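Trichomaglin (Trichosanthes lepiniana, PDB 1SGL) probably cleaves RNA, being an S-like ribonuclease of the ribonuclease T2 family. Local coordinates at residues W14-R20 with L204-P208; C26-C31 with P80-C84; P37-T41 with V132-E137; R165-C170 with C192-C198. All blocks are in the same frame, centred on the assembly; numbering follows the deposited sequence.

Contact 1: residues W14-R20 with L204-P208; sequences WAGTSCR and LPEIP. With SO4 (sulfate ion), chain E.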
loop_
_atom_site.group_PDB
_atom_site.type_symbol
_atom_site.label_atom_id
_atom_site.label_comp_id
_atom_site.label_asym_id
_atom_site.label_seq_id
_atom_site.Cartn_x
_atom_site.Cartn_y
_atom_site.Cartn_z
ATOM N N TRP A 14 -5.893 0.419 -4.156
ATOM C CA TRP A 14 -6.498 -0.137 -5.357
ATOM C C TRP A 14 -6.374 0.902 -6.471
ATOM O O TRP A 14 -6.986 1.974 -6.411
ATOM C CB TRP A 14 -7.977 -0.475 -5.122
ATOM C CG TRP A 14 -8.627 -1.078 -6.335
ATOM C CD1 TRP A 14 -9.604 -0.520 -7.110
ATOM C CD2 TRP A 14 -8.298 -2.334 -6.951
ATOM N NE1 TRP A 14 -9.902 -1.347 -8.175
ATOM C CE2 TRP A 14 -9.115 -2.465 -8.100
ATOM C CE3 TRP A 14 -7.395 -3.358 -6.640
ATOM C CZ2 TRP A 14 -9.055 -3.578 -8.938
ATOM C CZ3 TRP A 14 -7.334 -4.471 -7.477
ATOM C CH2 TRP A 14 -8.160 -4.568 -8.612
ATOM N N ALA A 15 -5.589 0.576 -7.487
ATOM C CA ALA A 15 -5.355 1.499 -8.596
ATOM C C ALA A 15 -6.623 2.054 -9.247
ATOM O O ALA A 15 -6.691 3.236 -9.560
ATOM C CB ALA A 15 -4.478 0.832 -9.643
ATOM N N GLY A 16 -7.630 1.205 -9.437
ATOM C CA GLY A 16 -8.856 1.660 -10.068
ATOM C C GLY A 16 -9.527 2.818 -9.354
ATOM O O GLY A 16 -10.063 3.733 -9.986
ATOM N N THR A 17 -9.496 2.791 -8.029
ATOM C CA THR A 17 -10.127 3.839 -7.241
ATOM C C THR A 17 -9.275 5.104 -7.135
ATOM O O THR A 17 -9.805 6.218 -7.094
ATOM C CB THR A 17 -10.473 3.310 -5.833
ATOM O OG1 THR A 17 -11.378 2.206 -5.964
ATOM C CG2 THR A 17 -11.116 4.397 -4.977
ATOM N N SER A 18 -7.958 4.937 -7.089
ATOM C CA SER A 18 -7.057 6.081 -7.001
ATOM C C SER A 18 -7.023 6.838 -8.332
ATOM O O SER A 18 -6.627 7.999 -8.389
ATOM C CB SER A 18 -5.635 5.620 -6.663
ATOM O OG SER A 18 -5.553 5.067 -5.364
ATOM N N CYS A 19 -7.438 6.167 -9.398
ATOM C CA CYS A 19 -7.423 6.756 -10.729
ATOM C C CYS A 19 -8.782 7.150 -11.283
ATOM O O CYS A 19 -8.858 7.654 -12.397
ATOM C CB CYS A 19 -6.784 5.775 -11.708
ATOM S SG CYS A 19 -5.069 5.334 -11.304
ATOM N N ARG A 20 -9.851 6.931 -10.526
ATOM C CA ARG A 20 -11.182 7.241 -11.039
ATOM C C ARG A 20 -11.499 8.724 -11.193
ATOM O O ARG A 20 -12.508 9.087 -11.800
ATOM C CB ARG A 20 -12.262 6.579 -10.182
ATOM C CG ARG A 20 -12.626 7.319 -8.916
ATOM C CD ARG A 20 -14.032 6.912 -8.502
ATOM N NE ARG A 20 -14.449 7.508 -7.238
ATOM C CZ ARG A 20 -15.676 7.396 -6.738
ATOM N NH1 ARG A 20 -16.603 6.715 -7.398
ATOM N NH2 ARG A 20 -15.976 7.959 -5.576
ATOM N N LEU A 204 -14.520 -3.130 -7.471
ATOM C CA LEU A 204 -13.099 -3.043 -7.768
ATOM C C LEU A 204 -13.041 -2.523 -9.196
ATOM O O LEU A 204 -12.853 -3.286 -10.138
ATOM C CB LEU A 204 -12.455 -4.433 -7.687
ATOM C CG LEU A 204 -12.346 -5.068 -6.293
ATOM C CD1 LEU A 204 -12.017 -6.552 -6.410
ATOM C CD2 LEU A 204 -11.273 -4.356 -5.497
ATOM N N PRO A 205 -13.221 -1.208 -9.373
ATOM C CA PRO A 205 -13.191 -0.614 -10.713
ATOM C C PRO A 205 -11.834 -0.686 -11.404
ATOM O O PRO A 205 -10.784 -0.741 -10.752
ATOM C CB PRO A 205 -13.637 0.824 -10.458
ATOM C CG PRO A 205 -13.088 1.102 -9.088
ATOM C CD PRO A 205 -13.413 -0.174 -8.337
ATOM N N GLU A 206 -11.863 -0.693 -12.733
ATOM C CA GLU A 206 -10.631 -0.733 -13.505
ATOM C C GLU A 206 -10.131 0.699 -13.630
ATOM O O GLU A 206 -10.882 1.651 -13.397
ATOM C CB GLU A 206 -10.890 -1.283 -14.906
ATOM C CG GLU A 206 -11.689 -2.571 -14.955
ATOM C CD GLU A 206 -12.095 -2.929 -16.374
ATOM O OE1 GLU A 206 -11.229 -3.387 -17.147
ATOM O OE2 GLU A 206 -13.277 -2.734 -16.723
ATOM N N ILE A 207 -8.863 0.851 -13.987
ATOM C CA ILE A 207 -8.300 2.177 -14.173
ATOM C C ILE A 207 -9.013 2.781 -15.377
ATOM O O ILE A 207 -9.151 2.131 -16.409
ATOM C CB ILE A 207 -6.794 2.108 -14.458
ATOM C CG1 ILE A 207 -6.052 1.648 -13.199
ATOM C CG2 ILE A 207 -6.288 3.464 -14.921
ATOM C CD1 ILE A 207 -4.586 1.333 -13.429
ATOM N N PRO A 208 -9.503 4.021 -15.250
ATOM C CA PRO A 208 -10.202 4.672 -16.362
ATOM C C PRO A 208 -9.290 4.853 -17.574
ATOM O O PRO A 208 -8.117 5.198 -17.425
ATOM C CB PRO A 208 -10.625 6.013 -15.764
ATOM C CG PRO A 208 -10.777 5.706 -14.297
ATOM C CD PRO A 208 -9.561 4.852 -14.034
HETATM S S SO4 E . -15.969 9.982 -2.010
HETATM O O1 SO4 E . -15.297 11.231 -1.592
HETATM O O2 SO4 E . -17.395 10.253 -2.275
HETATM O O3 SO4 E . -15.856 8.978 -0.932
HETATM O O4 SO4 E . -15.326 9.479 -3.240
#
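The indole of Trp14 meets Leu204 and Pro205 in two quite different ways. Over one face of its six-membered ring sits the Leu204 methyl CD2, a CH-pi contact 3.9 Å from the ring centroid and 14° off the normal, while Leu204 CB touches CZ2 beside it. At the edge, NE1 donates to Pro205 O at 2.8 Å. The donor lies in the carbonyl plane on a lone pair, but the oxygen stands somewhat out of the indole plane and the N-H is bent, at 143°. Carrying CG anti to the backbone N (chi1 -179°) turns the indole across the 204-208 loop. The same Pro205 O accepts a CA-H...O contact from Gly16 CA at 3.2 Å; a side chain on Gly16 would run into this oxygen. A phenylalanine in place of Trp14 would probably leave Pro205 O without its N-H donor and Leu204 CD2 with less ring beneath it. Farther along, Ile207 CD1 rests on Ala15 CB (3.8 Å), and the Pro208 ring lies against Cys19, with CD 3.3 Å from Cys19 O. Helix 15-18 is thereby held against the chain that follows strand 201-203, while Phe40 of strand 40-47 meets the Trp14 ring edge-to-face and Thr17 OG1 bonds to Val176 O of strand 176-184.

Contact 2: residues C26-C31 with P80-C84; sequences CPYNGC and PTYRC. With SO4 (sulfate ion), chain C.
Cys26 and Cys84 are joined by a disulfide whose chi3 of -91° is close to the relaxed quarter turn. At the other end of the contact two backbone bonds bridge Asn29 and Thr81: Thr81 N gives its hydrogen to Tyr28 O at 3.0 Å, and Gly30 N to Thr81 O at 2.8 Å, the latter nearly along the C=O axis. Both bonds use the backbone of Thr81, making an isolated bridge between the two loops. Thr81 CG2 leans on the Tyr28 carbonyl, and Pro80 CB packs on Gly30 CA, where a larger residue would collide with Pro80 and the Tyr82 ring. Cys31 SG approaches that ring at its edge, 3.7 Å from CD1.

A type II turn from Cys26 to Asn29, closed by Asn29 N to Cys26 O and with Tyr28 at positive phi, leads the chain into the bridge. One water donates to both Pro27 O and Arg83 O, linking the two loops between the disulfide and the bridge; another links Gly30 O to Tyr82 OH, which also hydrogen-bonds to Thr41 OG1. Cys31 is tied in turn to Cys19 by a second disulfide.

On the side of the 80-84 loop, a sulfate accepts from Tyr82 N at its O3 (2.9 Å), and Arg83 NE comes to 2.7 Å from its O4, while Arg83 NH1 pairs with Glu87. The ion probably came from the crystallisation liquor, yet a backbone N-H beside a guanidinium is consistent with a surface spot receptive to anions, on loops fixed covalently and by backbone bonds.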
loop_
_atom_site.group_PDB
_atom_site.type_symbol
_atom_site.label_atom_id
_atom_site.label_comp_id
_atom_site.label_asym_id
_atom_site.label_seq_id
_atom_site.Cartn_x
_atom_site.Cartn_y
_atom_site.Cartn_z
ATOM N N CYS A 26 1.534 12.262 -15.532
ATOM C CA CYS A 26 2.779 12.889 -15.137
ATOM C C CYS A 26 3.739 11.783 -14.753
ATOM O O CYS A 26 3.342 10.625 -14.633
ATOM C CB CYS A 26 2.545 13.806 -13.943
ATOM S SG CYS A 26 1.685 12.966 -12.580
ATOM N N PRO A 27 5.018 12.123 -14.555
ATOM C CA PRO A 27 6.021 11.121 -14.183
ATOM C C PRO A 27 5.663 10.334 -12.919
ATOM O O PRO A 27 5.122 10.889 -11.968
ATOM C CB PRO A 27 7.285 11.957 -13.998
ATOM C CG PRO A 27 7.082 13.089 -15.003
ATOM C CD PRO A 27 5.642 13.445 -14.775
ATOM N N TYR A 28 5.974 9.040 -12.933
ATOM C CA TYR A 28 5.746 8.134 -11.805
ATOM C C TYR A 28 4.285 7.824 -11.508
ATOM O O TYR A 28 3.992 7.100 -10.562
ATOM C CB TYR A 28 6.403 8.691 -10.528
ATOM C CG TYR A 28 7.874 9.026 -10.670
ATOM C CD1 TYR A 28 8.308 10.353 -10.688
ATOM C CD2 TYR A 28 8.827 8.019 -10.815
ATOM C CE1 TYR A 28 9.649 10.669 -10.846
ATOM C CE2 TYR A 28 10.173 8.321 -10.975
ATOM C CZ TYR A 28 10.578 9.647 -10.990
ATOM O OH TYR A 28 11.909 9.949 -11.156
ATOM N N ASN A 29 3.374 8.363 -12.312
ATOM C CA ASN A 29 1.950 8.147 -12.089
ATOM C C ASN A 29 1.506 6.735 -12.444
ATOM O O ASN A 29 1.789 6.245 -13.533
ATOM C CB ASN A 29 1.121 9.145 -12.899
ATOM C CG ASN A 29 -0.300 9.262 -12.390
ATOM O OD1 ASN A 29 -0.580 10.048 -11.487
ATOM N ND2 ASN A 29 -1.202 8.466 -12.950
ATOM N N GLY A 30 0.790 6.098 -11.521
ATOM C CA GLY A 30 0.319 4.742 -11.741
ATOM C C GLY A 30 -0.931 4.602 -12.596
ATOM O O GLY A 30 -1.344 3.488 -12.894
ATOM N N CYS A 31 -1.539 5.716 -12.991
ATOM C CA CYS A 31 -2.742 5.668 -13.820
ATOM C C CYS A 31 -2.429 5.701 -15.318
ATOM O O CYS A 31 -3.334 5.627 -16.145
ATOM C CB CYS A 31 -3.662 6.848 -13.500
ATOM S SG CYS A 31 -4.070 7.047 -11.743
ATOM N N PRO A 80 3.936 2.920 -7.577
ATOM C CA PRO A 80 3.754 4.205 -8.256
ATOM C C PRO A 80 3.024 5.206 -7.378
ATOM O O PRO A 80 2.534 4.859 -6.307
ATOM C CB PRO A 80 2.924 3.827 -9.472
ATOM C CG PRO A 80 2.001 2.784 -8.889
ATOM C CD PRO A 80 2.962 1.926 -8.070
ATOM N N THR A 81 2.960 6.454 -7.831
ATOM C CA THR A 81 2.249 7.479 -7.088
ATOM C C THR A 81 0.953 7.730 -7.851
ATOM O O THR A 81 0.849 7.384 -9.023
ATOM C CB THR A 81 3.068 8.792 -6.981
ATOM O OG1 THR A 81 2.349 9.732 -6.169
ATOM C CG2 THR A 81 3.288 9.408 -8.354
ATOM N N TYR A 82 -0.040 8.306 -7.190
ATOM C CA TYR A 82 -1.312 8.567 -7.844
ATOM C C TYR A 82 -1.643 10.053 -7.862
ATOM O O TYR A 82 -2.783 10.443 -8.112
ATOM C CB TYR A 82 -2.428 7.750 -7.170
ATOM C CG TYR A 82 -2.301 6.258 -7.434
ATOM C CD1 TYR A 82 -2.481 5.742 -8.716
ATOM C CD2 TYR A 82 -1.935 5.375 -6.420
ATOM C CE1 TYR A 82 -2.298 4.386 -8.983
ATOM C CE2 TYR A 82 -1.748 4.016 -6.676
ATOM C CZ TYR A 82 -1.930 3.532 -7.958
ATOM O OH TYR A 82 -1.731 2.197 -8.221
ATOM N N ARG A 83 -0.623 10.869 -7.605
ATOM C CA ARG A 83 -0.737 12.327 -7.602
ATOM C C ARG A 83 0.325 12.848 -8.560
ATOM O O ARG A 83 1.300 12.158 -8.849
ATOM C CB ARG A 83 -0.442 12.899 -6.215
ATOM C CG ARG A 83 -1.171 12.221 -5.084
ATOM C CD ARG A 83 -0.778 12.809 -3.738
ATOM N NE ARG A 83 -1.155 11.923 -2.639
ATOM C CZ ARG A 83 -0.933 12.181 -1.352
ATOM N NH1 ARG A 83 -0.337 13.311 -0.989
ATOM N NH2 ARG A 83 -1.286 11.297 -0.424
ATOM N N CYS A 84 0.148 14.068 -9.044
ATOM C CA CYS A 84 1.124 14.647 -9.950
ATOM C C CYS A 84 1.991 15.672 -9.255
ATOM O O CYS A 84 2.851 16.289 -9.877
ATOM C CB CYS A 84 0.432 15.279 -11.152
ATOM S SG CYS A 84 -0.037 14.023 -12.367
HETATM S S SO4 C . -0.634 8.571 -3.627
HETATM O O1 SO4 C . -1.485 7.660 -2.839
HETATM O O2 SO4 C . -1.472 9.294 -4.599
HETATM O O3 SO4 C . 0.392 7.798 -4.350
HETATM O O4 SO4 C . 0.020 9.529 -2.721
HETATM O O HOH W 1 3.749 12.001 -10.036
HETATM O O HOH W 2 -1.220 1.139 -10.849
#

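Contact 3: residues P37-T41 with V132-E137; sequences PTQFT and VDKALE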
loop_
_atom_site.group_PDB
_atom_site.type_symbol
_atom_site.label_atom_id
_atom_site.label_comp_id
_atom_site.label_asym_id
_atom_site.label_seq_id
_atom_site.Cartn_x
_atom_site.Cartn_y
_atom_site.Cartn_z
ATOM N N PRO A 37 -3.253 -4.786 -16.304
ATOM C CA PRO A 37 -4.422 -4.975 -15.440
ATOM C C PRO A 37 -4.383 -4.104 -14.189
ATOM O O PRO A 37 -3.317 -3.751 -13.688
ATOM C CB PRO A 37 -4.374 -6.464 -15.117
ATOM C CG PRO A 37 -2.902 -6.749 -15.111
ATOM C CD PRO A 37 -2.432 -6.008 -16.347
ATOM N N THR A 38 -5.564 -3.751 -13.701
ATOM C CA THR A 38 -5.700 -2.935 -12.510
ATOM C C THR A 38 -5.374 -3.823 -11.319
ATOM O O THR A 38 -5.845 -4.953 -11.238
ATOM C CB THR A 38 -7.138 -2.395 -12.398
ATOM O OG1 THR A 38 -7.404 -1.555 -13.525
ATOM C CG2 THR A 38 -7.325 -1.599 -11.125
ATOM N N GLN A 39 -4.567 -3.312 -10.398
ATOM C CA GLN A 39 -4.178 -4.097 -9.237
ATOM C C GLN A 39 -3.942 -3.265 -7.990
ATOM O O GLN A 39 -3.992 -2.031 -8.027
ATOM C CB GLN A 39 -2.886 -4.850 -9.528
ATOM C CG GLN A 39 -2.929 -5.782 -10.714
ATOM C CD GLN A 39 -1.688 -6.644 -10.780
ATOM O OE1 GLN A 39 -0.564 -6.133 -10.746
ATOM N NE2 GLN A 39 -1.880 -7.959 -10.863
ATOM N N PHE A 40 -3.685 -3.962 -6.888
ATOM C CA PHE A 40 -3.352 -3.308 -5.632
ATOM C C PHE A 40 -1.861 -3.004 -5.738
ATOM O O PHE A 40 -1.084 -3.868 -6.136
ATOM C CB PHE A 40 -3.553 -4.238 -4.429
ATOM C CG PHE A 40 -4.950 -4.239 -3.878
ATOM C CD1 PHE A 40 -5.794 -5.326 -4.083
ATOM C CD2 PHE A 40 -5.426 -3.147 -3.166
ATOM C CE1 PHE A 40 -7.104 -5.320 -3.580
ATOM C CE2 PHE A 40 -6.730 -3.129 -2.663
ATOM C CZ PHE A 40 -7.567 -4.214 -2.868
ATOM N N THR A 41 -1.470 -1.780 -5.404
ATOM C CA THR A 41 -0.059 -1.390 -5.423
ATOM C C THR A 41 0.313 -0.911 -4.017
ATOM O O THR A 41 -0.555 -0.640 -3.182
ATOM C CB THR A 41 0.225 -0.253 -6.444
ATOM O OG1 THR A 41 -0.561 0.902 -6.115
ATOM C CG2 THR A 41 -0.111 -0.721 -7.868
ATOM N N VAL A 132 -1.452 -10.222 -2.504
ATOM C CA VAL A 132 -2.899 -10.202 -2.519
ATOM C C VAL A 132 -3.465 -10.235 -3.938
ATOM O O VAL A 132 -4.518 -10.824 -4.159
ATOM C CB VAL A 132 -3.457 -8.974 -1.764
ATOM C CG1 VAL A 132 -2.928 -8.971 -0.328
ATOM C CG2 VAL A 132 -3.065 -7.692 -2.483
ATOM N N ASP A 133 -2.774 -9.624 -4.901
ATOM C CA ASP A 133 -3.281 -9.624 -6.270
ATOM C C ASP A 133 -3.429 -11.055 -6.793
ATOM O O ASP A 133 -4.449 -11.404 -7.400
ATOM C CB ASP A 133 -2.365 -8.816 -7.192
ATOM C CG ASP A 133 -2.366 -7.329 -6.857
ATOM O OD1 ASP A 133 -3.456 -6.722 -6.814
ATOM O OD2 ASP A 133 -1.272 -6.771 -6.634
ATOM N N LYS A 134 -2.417 -11.879 -6.535
ATOM C CA LYS A 134 -2.426 -13.273 -6.966
ATOM C C LYS A 134 -3.550 -14.058 -6.272
ATOM O O LYS A 134 -4.211 -14.892 -6.889
ATOM C CB LYS A 134 -1.074 -13.920 -6.665
ATOM C CG LYS A 134 -0.881 -15.278 -7.318
ATOM C CD LYS A 134 -0.750 -15.154 -8.834
ATOM C CE LYS A 134 -0.255 -16.461 -9.461
ATOM N NZ LYS A 134 0.179 -16.283 -10.889
ATOM N N ALA A 135 -3.766 -13.785 -4.990
ATOM C CA ALA A 135 -4.821 -14.454 -4.243
ATOM C C ALA A 135 -6.185 -14.154 -4.860
ATOM O O ALA A 135 -6.966 -15.070 -5.133
ATOM C CB ALA A 135 -4.802 -14.006 -2.798
ATOM N N LEU A 136 -6.468 -12.876 -5.092
ATOM C CA LEU A 136 -7.750 -12.485 -5.667
ATOM C C LEU A 136 -7.957 -13.063 -7.055
ATOM O O LEU A 136 -9.032 -13.565 -7.362
ATOM C CB LEU A 136 -7.881 -10.965 -5.729
ATOM C CG LEU A 136 -7.907 -10.205 -4.401
ATOM C CD1 LEU A 136 -8.253 -8.743 -4.691
ATOM C CD2 LEU A 136 -8.932 -10.815 -3.447
ATOM N N GLU A 137 -6.930 -12.984 -7.894
ATOM C CA GLU A 137 -7.024 -13.521 -9.242
ATOM C C GLU A 137 -7.340 -15.019 -9.200
ATOM O O GLU A 137 -8.153 -15.506 -9.983
ATOM C CB GLU A 137 -5.717 -13.285 -10.003
ATOM C CG GLU A 137 -5.764 -12.146 -11.015
ATOM C CD GLU A 137 -5.945 -10.767 -10.386
ATOM O OE1 GLU A 137 -7.039 -10.480 -9.835
ATOM O OE2 GLU A 137 -4.981 -9.963 -10.451
#
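Gln39 lays its side-chain amide over the carboxylate of Asp133, the two planes only 10° apart and stacked, with CD 4.0 Å from Asp133 CG. This is where the start of strand 40-47, in the central antiparallel sheet of the ribonuclease T2 fold, packs against helix 132-139. Nearer the backbone, Gln39 CB comes to 3.3 Å from Asp133 OD1, and at the other end of the side chain NE2 reaches toward Glu137, one turn farther along the helix; at 3.7 Å from OE2 that is a loose polar approach. The Glu137 chain is bent at chi2, which brings its carboxylate back toward the amide, the two groups being nearly coplanar.

Phe40 supplies the apolar half. Its CG lies anti to the carbonyl carbon (chi1 -87°), which points the ring at the helix. There Leu136 CD1 meets the ring edge in its plane, 3.8 Å from CE1, and Val132 CG2 comes to 4.0 Å from CD1. Leu12, Val176 and Leu179 from neighbouring strands also touch this ring, while Leu136 continues to Ile154 and Ala157 of helix 151-162. Helix 132-139 thus lies between the sheet and helix 151-162.

Between the polar and apolar halves stands the buried Asp133 carboxylate. OD2 is 3.0 Å from Phe40 O, two acceptors that would probably repel one another if the acid is ionised. OD1 is gripped on its syn lone pair by Phe40 N, at 2.8 Å and a nearly straight 168°.

Contact 4: residues R165-C170 with C192-C198; sequences RPKLRC and CVQVGSC. With SO4 (sulfate ion), chain D.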
loop_
_atom_site.group_PDB
_atom_site.type_symbol
_atom_site.label_atom_id
_atom_site.label_comp_id
_atom_site.label_asym_id
_atom_site.label_seq_id
_atom_site.Cartn_x
_atom_site.Cartn_y
_atom_site.Cartn_z
ATOM N N ARG A 165 -6.065 -12.045 8.771
ATOM C CA ARG A 165 -7.123 -11.124 8.390
ATOM C C ARG A 165 -6.641 -9.716 8.008
ATOM O O ARG A 165 -5.953 -9.058 8.780
ATOM C CB ARG A 165 -8.131 -11.009 9.538
ATOM C CG ARG A 165 -9.235 -9.986 9.292
ATOM C CD ARG A 165 -10.291 -10.031 10.395
ATOM N NE ARG A 165 -9.738 -9.583 11.666
ATOM C CZ ARG A 165 -9.801 -10.275 12.797
ATOM N NH1 ARG A 165 -10.402 -11.459 12.823
ATOM N NH2 ARG A 165 -9.245 -9.790 13.899
ATOM N N PRO A 166 -7.016 -9.232 6.813
ATOM C CA PRO A 166 -6.599 -7.889 6.388
ATOM C C PRO A 166 -7.617 -6.850 6.856
ATOM O O PRO A 166 -8.665 -7.191 7.386
ATOM C CB PRO A 166 -6.612 -7.996 4.876
ATOM C CG PRO A 166 -7.861 -8.810 4.655
ATOM C CD PRO A 166 -7.748 -9.912 5.728
ATOM N N LYS A 167 -7.301 -5.587 6.619
ATOM C CA LYS A 167 -8.168 -4.476 6.964
ATOM C C LYS A 167 -8.561 -3.798 5.640
ATOM O O LYS A 167 -7.701 -3.353 4.888
ATOM C CB LYS A 167 -7.405 -3.508 7.876
ATOM C CG LYS A 167 -8.160 -2.249 8.244
ATOM C CD LYS A 167 -7.593 -1.602 9.508
ATOM C CE LYS A 167 -6.100 -1.326 9.396
ATOM N NZ LYS A 167 -5.564 -0.600 10.589
ATOM N N LEU A 168 -9.855 -3.751 5.341
ATOM C CA LEU A 168 -10.330 -3.128 4.107
ATOM C C LEU A 168 -10.963 -1.777 4.392
ATOM O O LEU A 168 -11.633 -1.596 5.412
ATOM C CB LEU A 168 -11.364 -4.007 3.409
ATOM C CG LEU A 168 -10.926 -5.077 2.406
ATOM C CD1 LEU A 168 -10.416 -4.404 1.138
ATOM C CD2 LEU A 168 -9.873 -5.978 3.022
ATOM N N ARG A 169 -10.743 -0.832 3.486
ATOM C CA ARG A 169 -11.295 0.504 3.615
ATOM C C ARG A 169 -11.900 0.905 2.267
ATOM O O ARG A 169 -11.241 0.809 1.231
ATOM C CB ARG A 169 -10.194 1.475 4.025
ATOM C CG ARG A 169 -10.719 2.781 4.595
ATOM C CD ARG A 169 -9.920 3.173 5.841
ATOM N NE ARG A 169 -10.536 4.280 6.562
ATOM C CZ ARG A 169 -10.102 4.745 7.729
ATOM N NH1 ARG A 169 -9.041 4.198 8.314
ATOM N NH2 ARG A 169 -10.735 5.754 8.316
ATOM N N CYS A 170 -13.160 1.329 2.292
ATOM C CA CYS A 170 -13.901 1.731 1.095
ATOM C C CYS A 170 -14.288 3.205 1.162
ATOM O O CYS A 170 -14.302 3.791 2.239
ATOM C CB CYS A 170 -15.201 0.921 0.974
ATOM S SG CYS A 170 -14.986 -0.826 0.518
ATOM N N CYS A 192 -5.272 -8.139 11.444
ATOM C CA CYS A 192 -5.337 -6.708 11.692
ATOM C C CYS A 192 -6.590 -6.480 12.543
ATOM O O CYS A 192 -7.510 -7.307 12.546
ATOM C CB CYS A 192 -5.508 -5.929 10.394
ATOM S SG CYS A 192 -4.092 -5.740 9.265
ATOM N N VAL A 193 -6.632 -5.359 13.250
ATOM C CA VAL A 193 -7.795 -5.032 14.072
ATOM C C VAL A 193 -9.010 -4.839 13.165
ATOM O O VAL A 193 -8.911 -4.213 12.111
ATOM C CB VAL A 193 -7.559 -3.739 14.887
ATOM C CG1 VAL A 193 -8.860 -3.279 15.530
ATOM C CG2 VAL A 193 -6.504 -3.987 15.959
ATOM N N GLN A 194 -10.150 -5.383 13.582
ATOM C CA GLN A 194 -11.392 -5.277 12.816
ATOM C C GLN A 194 -11.820 -3.820 12.657
ATOM O O GLN A 194 -11.657 -3.017 13.573
ATOM C CB GLN A 194 -12.513 -6.044 13.520
ATOM C CG GLN A 194 -13.738 -6.263 12.646
ATOM C CD GLN A 194 -13.566 -7.439 11.698
ATOM O OE1 GLN A 194 -14.292 -7.573 10.708
ATOM N NE2 GLN A 194 -12.609 -8.307 12.007
ATOM N N VAL A 195 -12.370 -3.484 11.494
ATOM C CA VAL A 195 -12.831 -2.124 11.233
ATOM C C VAL A 195 -14.120 -2.127 10.405
ATOM O O VAL A 195 -14.365 -3.041 9.619
ATOM C CB VAL A 195 -11.772 -1.306 10.460
ATOM C CG1 VAL A 195 -11.619 -1.856 9.041
ATOM C CG2 VAL A 195 -12.177 0.154 10.417
ATOM N N GLY A 196 -14.940 -1.101 10.591
ATOM C CA GLY A 196 -16.177 -1.005 9.839
ATOM C C GLY A 196 -16.049 0.097 8.808
ATOM O O GLY A 196 -15.995 1.276 9.157
ATOM N N SER A 197 -15.978 -0.273 7.535
ATOM C CA SER A 197 -15.848 0.729 6.485
ATOM C C SER A 197 -16.613 0.363 5.231
ATOM O O SER A 197 -17.399 1.151 4.712
ATOM C CB SER A 197 -14.373 0.934 6.121
ATOM O OG SER A 197 -14.246 1.732 4.951
ATOM N N CYS A 198 -16.373 -0.845 4.746
ATOM C CA CYS A 198 -17.006 -1.309 3.531
ATOM C C CYS A 198 -18.383 -1.918 3.728
ATOM O O CYS A 198 -18.640 -2.580 4.727
ATOM C CB CYS A 198 -16.109 -2.336 2.857
ATOM S SG CYS A 198 -14.508 -1.701 2.281
HETATM S S SO4 D . -5.269 1.979 7.918
HETATM O O1 SO4 D . -5.544 3.405 7.652
HETATM O O2 SO4 D . -4.152 1.518 7.064
HETATM O O3 SO4 D . -6.485 1.199 7.613
HETATM O O4 SO4 D . -4.902 1.802 9.338
HETATM O O HOH W 3 -14.409 -2.593 5.614
#
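Cys170 and Cys198 share a disulfide with chi3 near 96°, and right beside it Ser197 OG receives the backbone hydrogen of Cys170 N at 2.9 Å in an almost straight bond. The serine reaches that N-H by setting OG anti to its own backbone N (chi1 170°). Leu168 CB touches Cys198 SG here, and a water spans Leu168 O and Cys198 N. At the far end Cys192 N donates to Arg165 O at 2.9 Å, and Cys192 CB lies 4.0 Å from Lys167 CB. The 192-198 loop thus runs along strand 167-170, paired antiparallel with strand 176-184 in the ribonuclease T2 fold, and a second disulfide, Cys192-Cys182, ties it to that neighbour. Toward solvent the fit slackens. The Arg165 guanidinium takes Cys192 O at its edge through NE and NH2, both weak bonds at 3.3 Å, while Gln194 NE2 lies over one face, a donor against donors. An alanine at Arg165 would probably leave Cys192 O without these two N-H groups and Gln194 NE2 without its flat neighbour. Val195 CG1 leans across Lys167 CG at 3.6 Å; Lys167 NZ continues to a sulfate, bonded to O4 at 2.8 Å, which Arg46 and Ser180 also hold.

In the fold
Contact 3 is the buried one, joining the central sheet to helix 132-139 through a ring and a single carboxylate bond. Contact 2 lies at the surface and depends on a disulfide, backbone bonds and waters; contacts 1 and 4 are partly buried, one resting on an indole and apolar side chains, the other on a disulfide and hydrogen bonds. Contacts 1, 2 and 3 touch one another: the Cys19-Cys31 disulfide joins 1 to 2, Thr38 OG1 and Gln39 O tie 3 to 1, and Tyr82 OH bonds to Thr41 OG1 between 2 and 3. Contact 4 reaches the same sheet as contact 3 but touches none of them, and lies across the chain's centre from contact 2, about 26 Å between centres.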